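Charybdin (Charybdis maritima, PDB 2B7U) is a plant ribosome-inactivating protein, a compact single chain built from a mixed beta sheet and a largely helical remainder. Local coordinates at residues Asp15-Leu19 with Lys135-Gln139; Leu19-Thr25 with Phe178-Glu183; Val45-Tyr49 with Arg75-Val79; Lys211-Cys217 with Asp248-Cys254. All blocks are in the same frame, centred on the assembly; numbering follows the deposited sequence. Where two conformers were deposited one is given.

Interaction 1: residues Asp15-Leu19 with Lys135-Gln139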
loop_
_atom_site.group_PDB
_atom_site.type_symbol
_atom_site.label_atom_id
_atom_site.label_comp_id
_atom_site.label_asym_id
_atom_site.label_seq_id
_atom_site.Cartn_x
_atom_site.Cartn_y
_atom_site.Cartn_z
ATOM N N ASP A 15 9.211 12.311 8.677
ATOM C CA ASP A 15 8.970 12.619 10.084
ATOM C C ASP A 15 7.526 13.066 10.288
ATOM O O ASP A 15 7.045 13.955 9.601
ATOM C CB ASP A 15 9.909 13.667 10.650
ATOM C CG ASP A 15 9.826 13.723 12.181
ATOM O OD1 ASP A 15 8.935 14.405 12.734
ATOM O OD2 ASP A 15 10.612 13.021 12.866
ATOM N N ILE A 16 6.867 12.468 11.272
ATOM C CA ILE A 16 5.446 12.652 11.497
ATOM C C ILE A 16 5.119 13.901 12.318
ATOM O O ILE A 16 4.004 14.393 12.232
ATOM C CB ILE A 16 4.832 11.384 12.190
ATOM C CG1 ILE A 16 5.293 10.107 11.495
ATOM C CG2 ILE A 16 3.305 11.437 12.222
ATOM C CD1 ILE A 16 4.964 10.087 10.024
ATOM N N GLU A 17 6.069 14.432 13.088
ATOM C CA GLU A 17 5.749 15.513 14.036
ATOM C C GLU A 17 5.200 16.794 13.401
ATOM O O GLU A 17 4.193 17.335 13.873
ATOM C CB GLU A 17 6.959 15.836 14.909
ATOM C CG GLU A 17 6.646 16.822 16.017
ATOM C CD GLU A 17 7.858 17.183 16.843
ATOM O OE1 GLU A 17 8.943 16.605 16.615
ATOM O OE2 GLU A 17 7.722 18.066 17.718
ATOM N N ARG A 18 5.849 17.268 12.339
ATOM C CA ARG A 18 5.447 18.512 11.651
ATOM C C ARG A 18 4.543 18.245 10.432
ATOM O O ARG A 18 4.283 19.150 9.632
ATOM C CB ARG A 18 6.703 19.337 11.268
ATOM C CG ARG A 18 7.214 19.296 9.801
ATOM C CD ARG A 18 7.373 17.893 9.241
ATOM N NE ARG A 18 7.480 17.872 7.775
ATOM C CZ ARG A 18 7.122 16.839 7.011
ATOM N NH1 ARG A 18 6.610 15.745 7.562
ATOM N NH2 ARG A 18 7.265 16.892 5.689
ATOM N N LEU A 19 4.063 17.010 10.310
ATOM C CA LEU A 19 3.340 16.560 9.122
ATOM C C LEU A 19 2.073 17.397 8.908
ATOM O O LEU A 19 1.295 17.599 9.842
ATOM C CB LEU A 19 2.946 15.079 9.287
ATOM C CG LEU A 19 3.224 14.041 8.197
ATOM C CD1 LEU A 19 2.188 12.924 8.285
ATOM C CD2 LEU A 19 3.289 14.605 6.837
ATOM N N LYS A 135 -3.165 12.040 11.958
ATOM C CA LYS A 135 -1.771 12.226 12.342
ATOM C C LYS A 135 -1.485 11.623 13.717
ATOM O O LYS A 135 -0.456 10.982 13.934
ATOM C CB LYS A 135 -1.435 13.722 12.340
ATOM C CG LYS A 135 -0.008 14.079 12.656
ATOM C CD LYS A 135 0.152 15.581 12.570
ATOM C CE LYS A 135 1.543 16.052 12.918
ATOM N NZ LYS A 135 1.664 17.540 12.716
ATOM N N ASN A 136 -2.405 11.835 14.651
ATOM C CA ASN A 136 -2.256 11.254 15.984
ATOM C C ASN A 136 -2.169 9.726 15.917
ATOM O O ASN A 136 -1.371 9.123 16.624
ATOM C CB ASN A 136 -3.386 11.706 16.911
ATOM C CG ASN A 136 -3.284 13.187 17.306
ATOM O OD1 ASN A 136 -4.298 13.838 17.529
ATOM N ND2 ASN A 136 -2.069 13.708 17.403
ATOM N N ALA A 137 -2.962 9.100 15.043
ATOM C CA ALA A 137 -2.927 7.634 14.901
ATOM C C ALA A 137 -1.606 7.164 14.296
ATOM O O ALA A 137 -1.071 6.117 14.675
ATOM C CB ALA A 137 -4.104 7.141 14.085
ATOM N N LEU A 138 -1.081 7.927 13.349
ATOM C CA LEU A 138 0.198 7.591 12.748
ATOM C C LEU A 138 1.326 7.736 13.765
ATOM O O LEU A 138 2.226 6.927 13.808
ATOM C CB LEU A 138 0.428 8.446 11.514
ATOM C CG LEU A 138 1.593 8.075 10.619
ATOM C CD1 LEU A 138 1.566 6.593 10.226
ATOM C CD2 LEU A 138 1.579 9.018 9.418
ATOM N N GLN A 139 1.258 8.756 14.611
ATOM C CA GLN A 139 2.233 8.929 15.655
ATOM C C GLN A 139 2.225 7.727 16.597
ATOM O O GLN A 139 3.278 7.166 16.940
ATOM C CB GLN A 139 1.938 10.219 16.420
ATOM C CG GLN A 139 2.269 11.486 15.639
ATOM C CD GLN A 139 1.795 12.781 16.320
ATOM O OE1 GLN A 139 1.964 13.868 15.768
ATOM N NE2 GLN A 139 1.206 12.665 17.500
HETATM O O HOH W 1 2.895 16.299 16.422
#
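K135 keeps its whole side chain extended, with CG anti to the backbone N (chi1 -177°), and this carries NZ across to the turn at I16-L19. There NZ gives two hydrogen bonds to backbone carbonyls. K135 NZ reaches E17 O at 2.8 Å and L19 O at 2.9 Å. The two approaches differ. NZ stands 47° out of the carbonyl plane of E17 but is tilted only 17° from that of L19. The methylene CE lies against I16 O. One ammonium group thus ties together two carbonyls of the same turn.

I16 makes the apolar half of the contact. I16 CD1 meets L138 CD2 at 3.6 Å, and the two side chains cross at about a right angle. I16 CG2 packs on Q139 CG at 3.6 Å, where the side chains run past each other in opposite directions. L19 CD1 adds a looser touch on L138 CD2. A water donates to both E17 O and Q139 OE1, so E17 O accepts from the water as well as from K135.

D15 OD1 accepts from E17 N at 2.9 Å in an Asx turn that leads out of strand 7-15. The type I beta turn from I16 to L19 follows, and lysine-to-carbonyl bonds join this strand-to-helix connection to the first turn of helix 135-147.

Interaction 2: residues Leu19-Thr25 with Phe178-Glu183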
loop_
_atom_site.group_PDB
_atom_site.type_symbol
_atom_site.label_atom_id
_atom_site.label_comp_id
_atom_site.label_asym_id
_atom_site.label_seq_id
_atom_site.Cartn_x
_atom_site.Cartn_y
_atom_site.Cartn_z
ATOM N N LEU A 19 4.063 17.010 10.310
ATOM C CA LEU A 19 3.340 16.560 9.122
ATOM C C LEU A 19 2.073 17.397 8.908
ATOM O O LEU A 19 1.295 17.599 9.842
ATOM C CB LEU A 19 2.946 15.079 9.287
ATOM C CG LEU A 19 3.224 14.041 8.197
ATOM C CD1 LEU A 19 2.188 12.924 8.285
ATOM C CD2 LEU A 19 3.289 14.605 6.837
ATOM N N THR A 20 1.867 17.871 7.681
ATOM C CA THR A 20 0.634 18.561 7.317
ATOM C C THR A 20 -0.004 17.854 6.127
ATOM O O THR A 20 0.627 16.992 5.506
ATOM C CB THR A 20 0.883 20.024 6.928
ATOM O OG1 THR A 20 1.615 20.095 5.695
ATOM C CG2 THR A 20 1.653 20.735 8.015
ATOM N N GLY A 21 -1.239 18.237 5.808
ATOM C CA GLY A 21 -1.939 17.710 4.626
ATOM C C GLY A 21 -1.093 17.862 3.383
ATOM O O GLY A 21 -0.957 16.920 2.586
ATOM N N GLN A 22 -0.489 19.038 3.233
ATOM C CA GLN A 22 0.322 19.339 2.066
ATOM C C GLN A 22 1.605 18.518 2.014
ATOM O O GLN A 22 1.945 17.956 0.966
ATOM C CB GLN A 22 0.655 20.837 2.016
ATOM C CG GLN A 22 -0.422 21.714 1.398
ATOM C CD GLN A 22 -1.831 21.347 1.811
ATOM O OE1 GLN A 22 -2.164 21.387 2.992
ATOM N NE2 GLN A 22 -2.680 21.019 0.830
ATOM N N THR A 23 2.316 18.402 3.136
ATOM C CA THR A 23 3.583 17.652 3.096
ATOM C C THR A 23 3.374 16.123 3.000
ATOM O O THR A 23 4.201 15.415 2.441
ATOM C CB THR A 23 4.506 18.016 4.249
ATOM O OG1 THR A 23 3.870 17.720 5.496
ATOM C CG2 THR A 23 4.856 19.493 4.169
ATOM N N TYR A 24 2.270 15.639 3.547
ATOM C CA TYR A 24 1.869 14.241 3.359
ATOM C C TYR A 24 1.567 14.015 1.874
ATOM O O TYR A 24 2.057 13.045 1.299
ATOM C CB TYR A 24 0.638 13.963 4.198
ATOM C CG TYR A 24 -0.048 12.651 3.901
ATOM C CD1 TYR A 24 0.475 11.443 4.377
ATOM C CD2 TYR A 24 -1.234 12.618 3.207
ATOM C CE1 TYR A 24 -0.157 10.235 4.120
ATOM C CE2 TYR A 24 -1.884 11.404 2.957
ATOM C CZ TYR A 24 -1.358 10.237 3.435
ATOM O OH TYR A 24 -2.050 9.093 3.138
ATOM N N THR A 25 0.774 14.886 1.258
ATOM C CA THR A 25 0.469 14.743 -0.160
ATOM C C THR A 25 1.741 14.739 -1.011
ATOM O O THR A 25 1.886 13.928 -1.943
ATOM C CB THR A 25 -0.491 15.841 -0.593
ATOM O OG1 THR A 25 -1.739 15.659 0.098
ATOM C CG2 THR A 25 -0.712 15.786 -2.099
ATOM N N PHE A 178 -7.105 11.209 3.429
ATOM C CA PHE A 178 -6.228 11.223 4.589
ATOM C C PHE A 178 -5.534 12.572 4.736
ATOM O O PHE A 178 -5.290 13.015 5.862
ATOM C CB PHE A 178 -5.217 10.075 4.541
ATOM C CG PHE A 178 -5.824 8.712 4.728
ATOM C CD1 PHE A 178 -6.901 8.500 5.581
ATOM C CD2 PHE A 178 -5.280 7.609 4.070
ATOM C CE1 PHE A 178 -7.444 7.220 5.757
ATOM C CE2 PHE A 178 -5.807 6.348 4.278
ATOM C CZ PHE A 178 -6.882 6.150 5.113
ATOM N N ALA A 179 -5.266 13.250 3.624
ATOM C CA ALA A 179 -4.597 14.552 3.644
ATOM C C ALA A 179 -5.506 15.615 4.245
ATOM O O ALA A 179 -5.076 16.433 5.081
ATOM C CB ALA A 179 -4.169 14.958 2.228
ATOM N N PHE A 180 -6.771 15.570 3.856
ATOM C CA PHE A 180 -7.725 16.635 4.187
ATOM C C PHE A 180 -8.092 16.571 5.671
ATOM O O PHE A 180 -8.488 17.581 6.250
ATOM C CB PHE A 180 -8.986 16.520 3.312
ATOM C CG PHE A 180 -8.745 16.700 1.814
ATOM C CD1 PHE A 180 -7.515 17.126 1.299
ATOM C CD2 PHE A 180 -9.785 16.493 0.914
ATOM C CE1 PHE A 180 -7.338 17.308 -0.059
ATOM C CE2 PHE A 180 -9.603 16.687 -0.459
ATOM C CZ PHE A 180 -8.381 17.084 -0.938
ATOM N N ASN A 181 -7.946 15.392 6.273
ATOM C CA ASN A 181 -8.399 15.106 7.641
ATOM C C ASN A 181 -7.233 14.892 8.617
ATOM O O ASN A 181 -7.432 14.605 9.801
ATOM C CB ASN A 181 -9.303 13.875 7.622
ATOM C CG ASN A 181 -10.677 14.158 7.021
ATOM O OD1 ASN A 181 -11.487 14.873 7.621
ATOM N ND2 ASN A 181 -10.948 13.600 5.849
ATOM N N LEU A 182 -6.015 15.089 8.125
ATOM C CA LEU A 182 -4.812 14.655 8.817
ATOM C C LEU A 182 -4.595 15.312 10.175
ATOM O O LEU A 182 -4.305 14.639 11.157
ATOM C CB LEU A 182 -3.603 14.910 7.921
ATOM C CG LEU A 182 -2.275 14.319 8.355
ATOM C CD1 LEU A 182 -2.259 12.805 8.221
ATOM C CD2 LEU A 182 -1.190 14.953 7.532
ATOM N N GLU A 183 -4.760 16.624 10.227
ATOM C CA GLU A 183 -4.466 17.371 11.454
ATOM C C GLU A 183 -5.663 17.466 12.398
ATOM O O GLU A 183 -5.595 18.166 13.419
ATOM C CB GLU A 183 -3.933 18.752 11.092
ATOM C CG GLU A 183 -2.624 18.705 10.309
ATOM C CD GLU A 183 -1.878 20.024 10.350
ATOM O OE1 GLU A 183 -1.187 20.290 11.363
ATOM O OE2 GLU A 183 -1.986 20.796 9.372
#
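L182, Y24 and A179 have the most surface buried here, and the contact is apolar packing without a hydrogen bond between the segments. L182 CD2 sits over the start of helix 21-35. L182 CD2 lies 3.4 Å from T20 O and also touches Y24 CB and L19 CD1. The side chains of L182 and L19 cross at about a right angle.

Y24 has CG anti to its backbone N (chi1 169°), which lays the ring alongside F178 and A179. A179 CB comes to the ring edge, near its plane, 3.9 Å from Y24 CD2. The phenol oxygen meets F178 next: Y24 OH is 3.6 Å from F178 CB and lies at the edge of the F178 ring. Its hydrogen bond is to M164 O of helix 151-170, so the buried hydroxyl is satisfied.

A179 also touches G21 and T25. The two backbones come very close, with the CA atoms of G21 and A179 4.2 Å apart. A179 CB rests on T25 OG1 at 3.3 Å. That hydroxyl donates to G21 O, which T25 N reaches from the opposite face. E183 runs beside T20 in the same direction, its OE2 near T20 CB.

T20 is the N-cap: T23 N bonds to T20 OG1, and T20 N bonds to T23 OG1 at 3.0 Å. This capping box begins helix 21-35 where it packs against the last residues of 172-180 and the chain that follows.

Interaction 3: residues Val45-Tyr49 with Arg75-Val79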
loop_
_atom_site.group_PDB
_atom_site.type_symbol
_atom_site.label_atom_id
_atom_site.label_comp_id
_atom_site.label_asym_id
_atom_site.label_seq_id
_atom_site.Cartn_x
_atom_site.Cartn_y
_atom_site.Cartn_z
ATOM N N VAL A 45 3.250 3.063 -13.526
ATOM C CA VAL A 45 3.035 1.620 -13.570
ATOM C C VAL A 45 4.206 0.935 -12.833
ATOM O O VAL A 45 5.366 1.229 -13.075
ATOM C CB VAL A 45 2.910 1.123 -15.004
ATOM C CG1 VAL A 45 2.600 -0.366 -15.043
ATOM C CG2 VAL A 45 1.822 1.927 -15.752
ATOM N N LEU A 46 3.870 0.013 -11.951
ATOM C CA LEU A 46 4.857 -0.702 -11.133
ATOM C C LEU A 46 5.597 -1.734 -11.976
ATOM O O LEU A 46 5.100 -2.195 -13.023
ATOM C CB LEU A 46 4.162 -1.395 -9.978
ATOM C CG LEU A 46 3.557 -0.426 -8.965
ATOM C CD1 LEU A 46 2.621 -1.135 -8.014
ATOM C CD2 LEU A 46 4.601 0.317 -8.187
ATOM N N PRO A 47 6.786 -2.132 -11.504
ATOM C CA PRO A 47 7.495 -3.195 -12.200
ATOM C C PRO A 47 6.723 -4.496 -12.235
ATOM O O PRO A 47 5.918 -4.730 -11.367
ATOM C CB PRO A 47 8.772 -3.391 -11.388
ATOM C CG PRO A 47 8.691 -2.538 -10.217
ATOM C CD PRO A 47 7.485 -1.650 -10.306
ATOM N N LEU A 48 6.949 -5.268 -13.291
ATOM C CA LEU A 48 6.636 -6.700 -13.406
ATOM C C LEU A 48 6.895 -7.275 -14.808
ATOM O O LEU A 48 6.014 -7.821 -15.509
ATOM C CB LEU A 48 5.315 -7.146 -12.797
ATOM C CG LEU A 48 5.354 -7.524 -11.326
ATOM C CD1 LEU A 48 4.535 -8.719 -10.957
ATOM C CD2 LEU A 48 6.819 -7.718 -10.850
ATOM N N TYR A 49 8.168 -7.118 -15.156
ATOM C CA TYR A 49 8.886 -7.898 -16.162
ATOM C C TYR A 49 9.698 -8.944 -15.371
ATOM O O TYR A 49 9.707 -10.140 -15.708
ATOM C CB TYR A 49 9.804 -6.987 -17.004
ATOM C CG TYR A 49 10.329 -5.763 -16.261
ATOM C CD1 TYR A 49 9.519 -4.634 -16.066
ATOM C CD2 TYR A 49 11.618 -5.742 -15.733
ATOM C CE1 TYR A 49 9.978 -3.525 -15.372
ATOM C CE2 TYR A 49 12.094 -4.630 -15.037
ATOM C CZ TYR A 49 11.272 -3.524 -14.863
ATOM O OH TYR A 49 11.763 -2.426 -14.179
ATOM N N ARG A 75 7.823 -3.842 -3.960
ATOM C CA ARG A 75 7.793 -2.752 -4.921
ATOM C C ARG A 75 6.839 -3.041 -6.057
ATOM O O ARG A 75 6.397 -2.108 -6.731
ATOM C CB ARG A 75 9.188 -2.443 -5.459
ATOM C CG ARG A 75 9.189 -1.164 -6.227
ATOM C CD ARG A 75 10.526 -0.786 -6.805
ATOM N NE ARG A 75 10.361 0.257 -7.814
ATOM C CZ ARG A 75 11.377 0.853 -8.420
ATOM N NH1 ARG A 75 11.146 1.787 -9.340
ATOM N NH2 ARG A 75 12.626 0.537 -8.087
ATOM N N ASP A 76 6.520 -4.309 -6.272
ATOM C CA ASP A 76 5.650 -4.676 -7.384
ATOM C C ASP A 76 4.169 -4.690 -7.023
ATOM O O ASP A 76 3.330 -4.415 -7.858
ATOM C CB ASP A 76 6.105 -5.995 -8.039
ATOM C CG ASP A 76 6.205 -7.145 -7.061
ATOM O OD1 ASP A 76 6.135 -6.927 -5.824
ATOM O OD2 ASP A 76 6.407 -8.273 -7.546
ATOM N N ASP A 77 3.819 -5.008 -5.787
ATOM C CA ASP A 77 2.410 -5.008 -5.402
ATOM C C ASP A 77 2.055 -4.148 -4.193
ATOM O O ASP A 77 0.893 -4.111 -3.810
ATOM C CB ASP A 77 1.896 -6.448 -5.261
ATOM C CG ASP A 77 2.517 -7.188 -4.120
ATOM O OD1 ASP A 77 2.215 -8.400 -3.944
ATOM O OD2 ASP A 77 3.308 -6.590 -3.373
ATOM N N LEU A 78 3.031 -3.428 -3.642
ATOM C CA LEU A 78 2.860 -2.535 -2.507
ATOM C C LEU A 78 2.340 -3.215 -1.236
ATOM O O LEU A 78 1.781 -2.571 -0.351
ATOM C CB LEU A 78 1.991 -1.323 -2.893
ATOM C CG LEU A 78 2.591 -0.468 -4.001
ATOM C CD1 LEU A 78 1.720 0.781 -4.257
ATOM C CD2 LEU A 78 4.016 -0.081 -3.735
ATOM N N VAL A 79 2.612 -4.505 -1.112
ATOM C CA VAL A 79 2.227 -5.259 0.055
ATOM C C VAL A 79 3.320 -5.138 1.135
ATOM O O VAL A 79 4.513 -5.292 0.880
ATOM C CB VAL A 79 1.974 -6.728 -0.301
ATOM C CG1 VAL A 79 1.765 -7.576 0.922
ATOM C CG2 VAL A 79 0.749 -6.853 -1.208
HETATM O O HOH W 2 3.242 -4.850 -10.582
#
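The two segments are irregular chain without a direct hydrogen bond between them, and they come closest at P47 and D76, whose CA atoms are 5.4 Å apart. A water bridges the backbones there. It donates to P47 O and to D76 O, at 2.8 Å from each.

L46 has the most surface buried on its side. Its two methyls part over the backbone of the other loop. L46 CD2 rests on R75 O at 3.4 Å, while L46 CD1 rests on D76 O at the same distance. L46 also touches W202 of helix 202-214 and I242.

D76 is met by L48. The CG of D76 stands between its backbone N and carbonyl carbon (chi1 56°), and its side chain crosses that of L48 at a slant. L48 CD2 is 3.4 Å from D76 CB and equally near D76 OD2. The carboxylate thus has a methyl group pressed against one of its oxygens. D76 CB also touches P47 O.

P47 and R75 meet at about a right angle. P47 CG lies 4.0 Å from R75 NE, placed obliquely to the guanidinium group. R75 is extended from CG to NE. Its NH1 makes a weak hydrogen bond to L35 O.

Just beyond, V79 N meets D77 OD2 at 3.2 Å from above the carboxylate plane. This Asx turn lies in the connection between the antiparallel strands 67-74 and 80-84 of the mixed sheet. That connection packs against the loop leading from strand 43-45.

Interaction 4: residues Lys211-Cys217 with Asp248-Cys254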
loop_
_atom_site.group_PDB
_atom_site.type_symbol
_atom_site.label_atom_id
_atom_site.label_comp_id
_atom_site.label_asym_id
_atom_site.label_seq_id
_atom_site.Cartn_x
_atom_site.Cartn_y
_atom_site.Cartn_z
ATOM N N LYS A 211 -4.793 -4.248 -19.514
ATOM C CA LYS A 211 -5.249 -5.142 -20.586
ATOM C C LYS A 211 -5.987 -4.325 -21.642
ATOM O O LYS A 211 -5.855 -4.607 -22.860
ATOM C CB LYS A 211 -6.069 -6.328 -20.029
ATOM C CG LYS A 211 -6.099 -7.514 -20.972
ATOM C CD LYS A 211 -4.827 -8.300 -21.005
ATOM C CE LYS A 211 -4.965 -9.491 -21.945
ATOM N NZ LYS A 211 -3.716 -10.262 -22.046
ATOM N N SER A 212 -6.762 -3.312 -21.239
ATOM C CA SER A 212 -7.423 -2.422 -22.192
ATOM C C SER A 212 -6.396 -1.710 -23.083
ATOM O O SER A 212 -6.610 -1.579 -24.297
ATOM C CB SER A 212 -8.295 -1.390 -21.490
ATOM O OG SER A 212 -9.443 -2.027 -20.965
ATOM N N ASN A 213 -5.292 -1.257 -22.503
ATOM C CA ASN A 213 -4.260 -0.539 -23.262
ATOM C C ASN A 213 -3.521 -1.454 -24.228
ATOM O O ASN A 213 -3.099 -1.016 -25.288
ATOM C CB ASN A 213 -3.277 0.125 -22.295
ATOM C CG ASN A 213 -2.348 1.153 -22.965
ATOM O OD1 ASN A 213 -2.799 2.136 -23.521
ATOM N ND2 ASN A 213 -1.051 0.952 -22.827
ATOM N N ALA A 214 -3.392 -2.719 -23.841
ATOM C CA ALA A 214 -2.553 -3.676 -24.591
ATOM C C ALA A 214 -3.277 -4.446 -25.641
ATOM O O ALA A 214 -2.669 -4.807 -26.652
ATOM C CB ALA A 214 -1.958 -4.687 -23.642
ATOM N N ASP A 215 -4.526 -4.806 -25.353
ATOM C CA ASP A 215 -5.213 -5.911 -26.070
ATOM C C ASP A 215 -6.493 -5.398 -26.715
ATOM O O ASP A 215 -7.498 -5.184 -26.043
ATOM C CB ASP A 215 -5.510 -7.057 -25.081
ATOM C CG ASP A 215 -6.122 -8.284 -25.725
ATOM O OD1 ASP A 215 -6.451 -8.240 -26.933
ATOM O OD2 ASP A 215 -6.305 -9.319 -25.017
ATOM N N PRO A 216 -6.486 -5.206 -28.058
ATOM C CA PRO A 216 -7.642 -4.679 -28.730
ATOM C C PRO A 216 -8.912 -5.538 -28.623
ATOM O O PRO A 216 -10.013 -5.018 -28.815
ATOM C CB PRO A 216 -7.204 -4.599 -30.197
ATOM C CG PRO A 216 -5.768 -4.630 -30.184
ATOM C CD PRO A 216 -5.366 -5.439 -28.987
ATOM N N CYS A 217 -8.734 -6.824 -28.308
ATOM C CA CYS A 217 -9.834 -7.754 -28.147
ATOM C C CYS A 217 -10.406 -7.804 -26.742
ATOM O O CYS A 217 -11.429 -8.454 -26.526
ATOM C CB CYS A 217 -9.390 -9.147 -28.565
ATOM S SG CYS A 217 -8.967 -9.188 -30.374
ATOM N N ASP A 248 0.227 -11.374 -17.073
ATOM C CA ASP A 248 -0.824 -11.633 -18.070
ATOM C C ASP A 248 -1.112 -10.425 -18.963
ATOM O O ASP A 248 -1.601 -10.591 -20.074
ATOM C CB ASP A 248 -2.130 -12.073 -17.420
ATOM C CG ASP A 248 -2.063 -13.476 -16.790
ATOM O OD1 ASP A 248 -3.085 -13.856 -16.164
ATOM O OD2 ASP A 248 -1.038 -14.188 -16.914
ATOM N N THR A 249 -0.808 -9.214 -18.504
ATOM C CA THR A 249 -1.047 -8.016 -19.319
ATOM C C THR A 249 -0.091 -7.918 -20.511
ATOM O O THR A 249 -0.350 -7.121 -21.458
ATOM C CB THR A 249 -0.980 -6.732 -18.469
ATOM O OG1 THR A 249 0.339 -6.588 -17.940
ATOM C CG2 THR A 249 -1.996 -6.770 -17.341
ATOM N N ARG A 250 0.975 -8.722 -20.482
ATOM C CA ARG A 250 2.008 -8.739 -21.525
ATOM C C ARG A 250 1.865 -9.979 -22.408
ATOM O O ARG A 250 2.690 -10.177 -23.319
ATOM C CB ARG A 250 3.403 -8.732 -20.898
ATOM C CG ARG A 250 3.492 -8.029 -19.571
ATOM C CD ARG A 250 4.259 -6.768 -19.630
ATOM N NE ARG A 250 5.643 -7.047 -19.941
ATOM C CZ ARG A 250 6.672 -6.237 -19.712
ATOM N NH1 ARG A 250 6.529 -5.070 -19.121
ATOM N NH2 ARG A 250 7.873 -6.627 -20.082
ATOM N N SER A 251 0.884 -10.838 -22.123
ATOM C CA SER A 251 0.607 -11.997 -22.992
ATOM C C SER A 251 0.233 -11.463 -24.381
ATOM O O SER A 251 -0.283 -10.351 -24.524
ATOM C CB SER A 251 -0.524 -12.897 -22.446
ATOM O OG SER A 251 -0.115 -13.760 -21.364
ATOM N N PRO A 252 0.502 -12.246 -25.424
ATOM C CA PRO A 252 0.074 -11.759 -26.720
ATOM C C PRO A 252 -1.427 -11.456 -26.753
ATOM O O PRO A 252 -2.228 -12.223 -26.221
ATOM C CB PRO A 252 0.405 -12.912 -27.668
ATOM C CG PRO A 252 1.284 -13.803 -26.946
ATOM C CD PRO A 252 1.210 -13.535 -25.496
ATOM N N PRO A 253 -1.811 -10.313 -27.314
ATOM C CA PRO A 253 -3.219 -9.931 -27.433
ATOM C C PRO A 253 -4.050 -10.803 -28.363
ATOM O O PRO A 253 -3.510 -11.588 -29.150
ATOM C CB PRO A 253 -3.152 -8.498 -27.980
ATOM C CG PRO A 253 -1.859 -8.006 -27.624
ATOM C CD PRO A 253 -0.926 -9.196 -27.693
ATOM N N CYS A 254 -5.366 -10.647 -28.238
ATOM C CA CYS A 254 -6.340 -11.317 -29.101
ATOM C C CYS A 254 -6.105 -12.814 -29.144
ATOM O O CYS A 254 -6.165 -13.447 -30.202
ATOM C CB CYS A 254 -6.373 -10.693 -30.488
ATOM S SG CYS A 254 -6.929 -9.006 -30.452
HETATM O O HOH W 3 -2.062 -8.455 -23.310
HETATM O O HOH W 4 -4.096 -12.202 -24.187
#
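The side chains of D215 and P253 slide past each other in opposite directions, with D215 OD1 3.5 Å from P253 CB. The D215 carboxylate is held by two backbone N-H groups. C254 N donates to D215 OD1 at 2.9 Å across the contact, and C217 N donates to the same oxygen at 3.0 Å. They come from opposite faces of the carboxylate plane, each 46° out of it. The bond from C217 makes an Asx turn right after helix 202-214.

P216 crosses P253 obliquely, CD against CB. P253 CG also lies against A214 O. Beyond the prolines the chains are joined covalently. The C217-C254 disulfide, with SG atoms 2.0 Å apart, has a torsion of 93° about its S-S bond, close to the relaxed right angle. It ties the chain after helix 202-214 to the C-terminal tail on the protein surface.

K211 makes the other polar link. Its chain starts anti to the backbone N and turns about its CB-CG bond (chi2 75°), which brings K211 NZ to D248 O at 2.9 Å. S251 N meets that oxygen from its opposite face. Two waters also accept from K211 NZ. One of them donates to T249 O and S251 O, the other to P252 O.

Interactions 1 and 2 form one neighbourhood, with centres about 9 Å apart. They share L19, their segments alternate along the chain, and K135 N probably bonds to L182 O. Together they join the connection from strand 7-15 to helix 21-35 with helices 135-147 and 172-180. Interaction 3 lies between the segments of both in sequence, but across the chain's centre, about 27 Å from interaction 1 and 25 Å from interaction 2, centre to centre. Interaction 4 comes last and farthest out, about 42 Å from interaction 1 between centres. It touches interaction 3 where R250 packs on Y49. The contacts thus form two groups, 1 with 2 and 3 with 4, which do not touch each other.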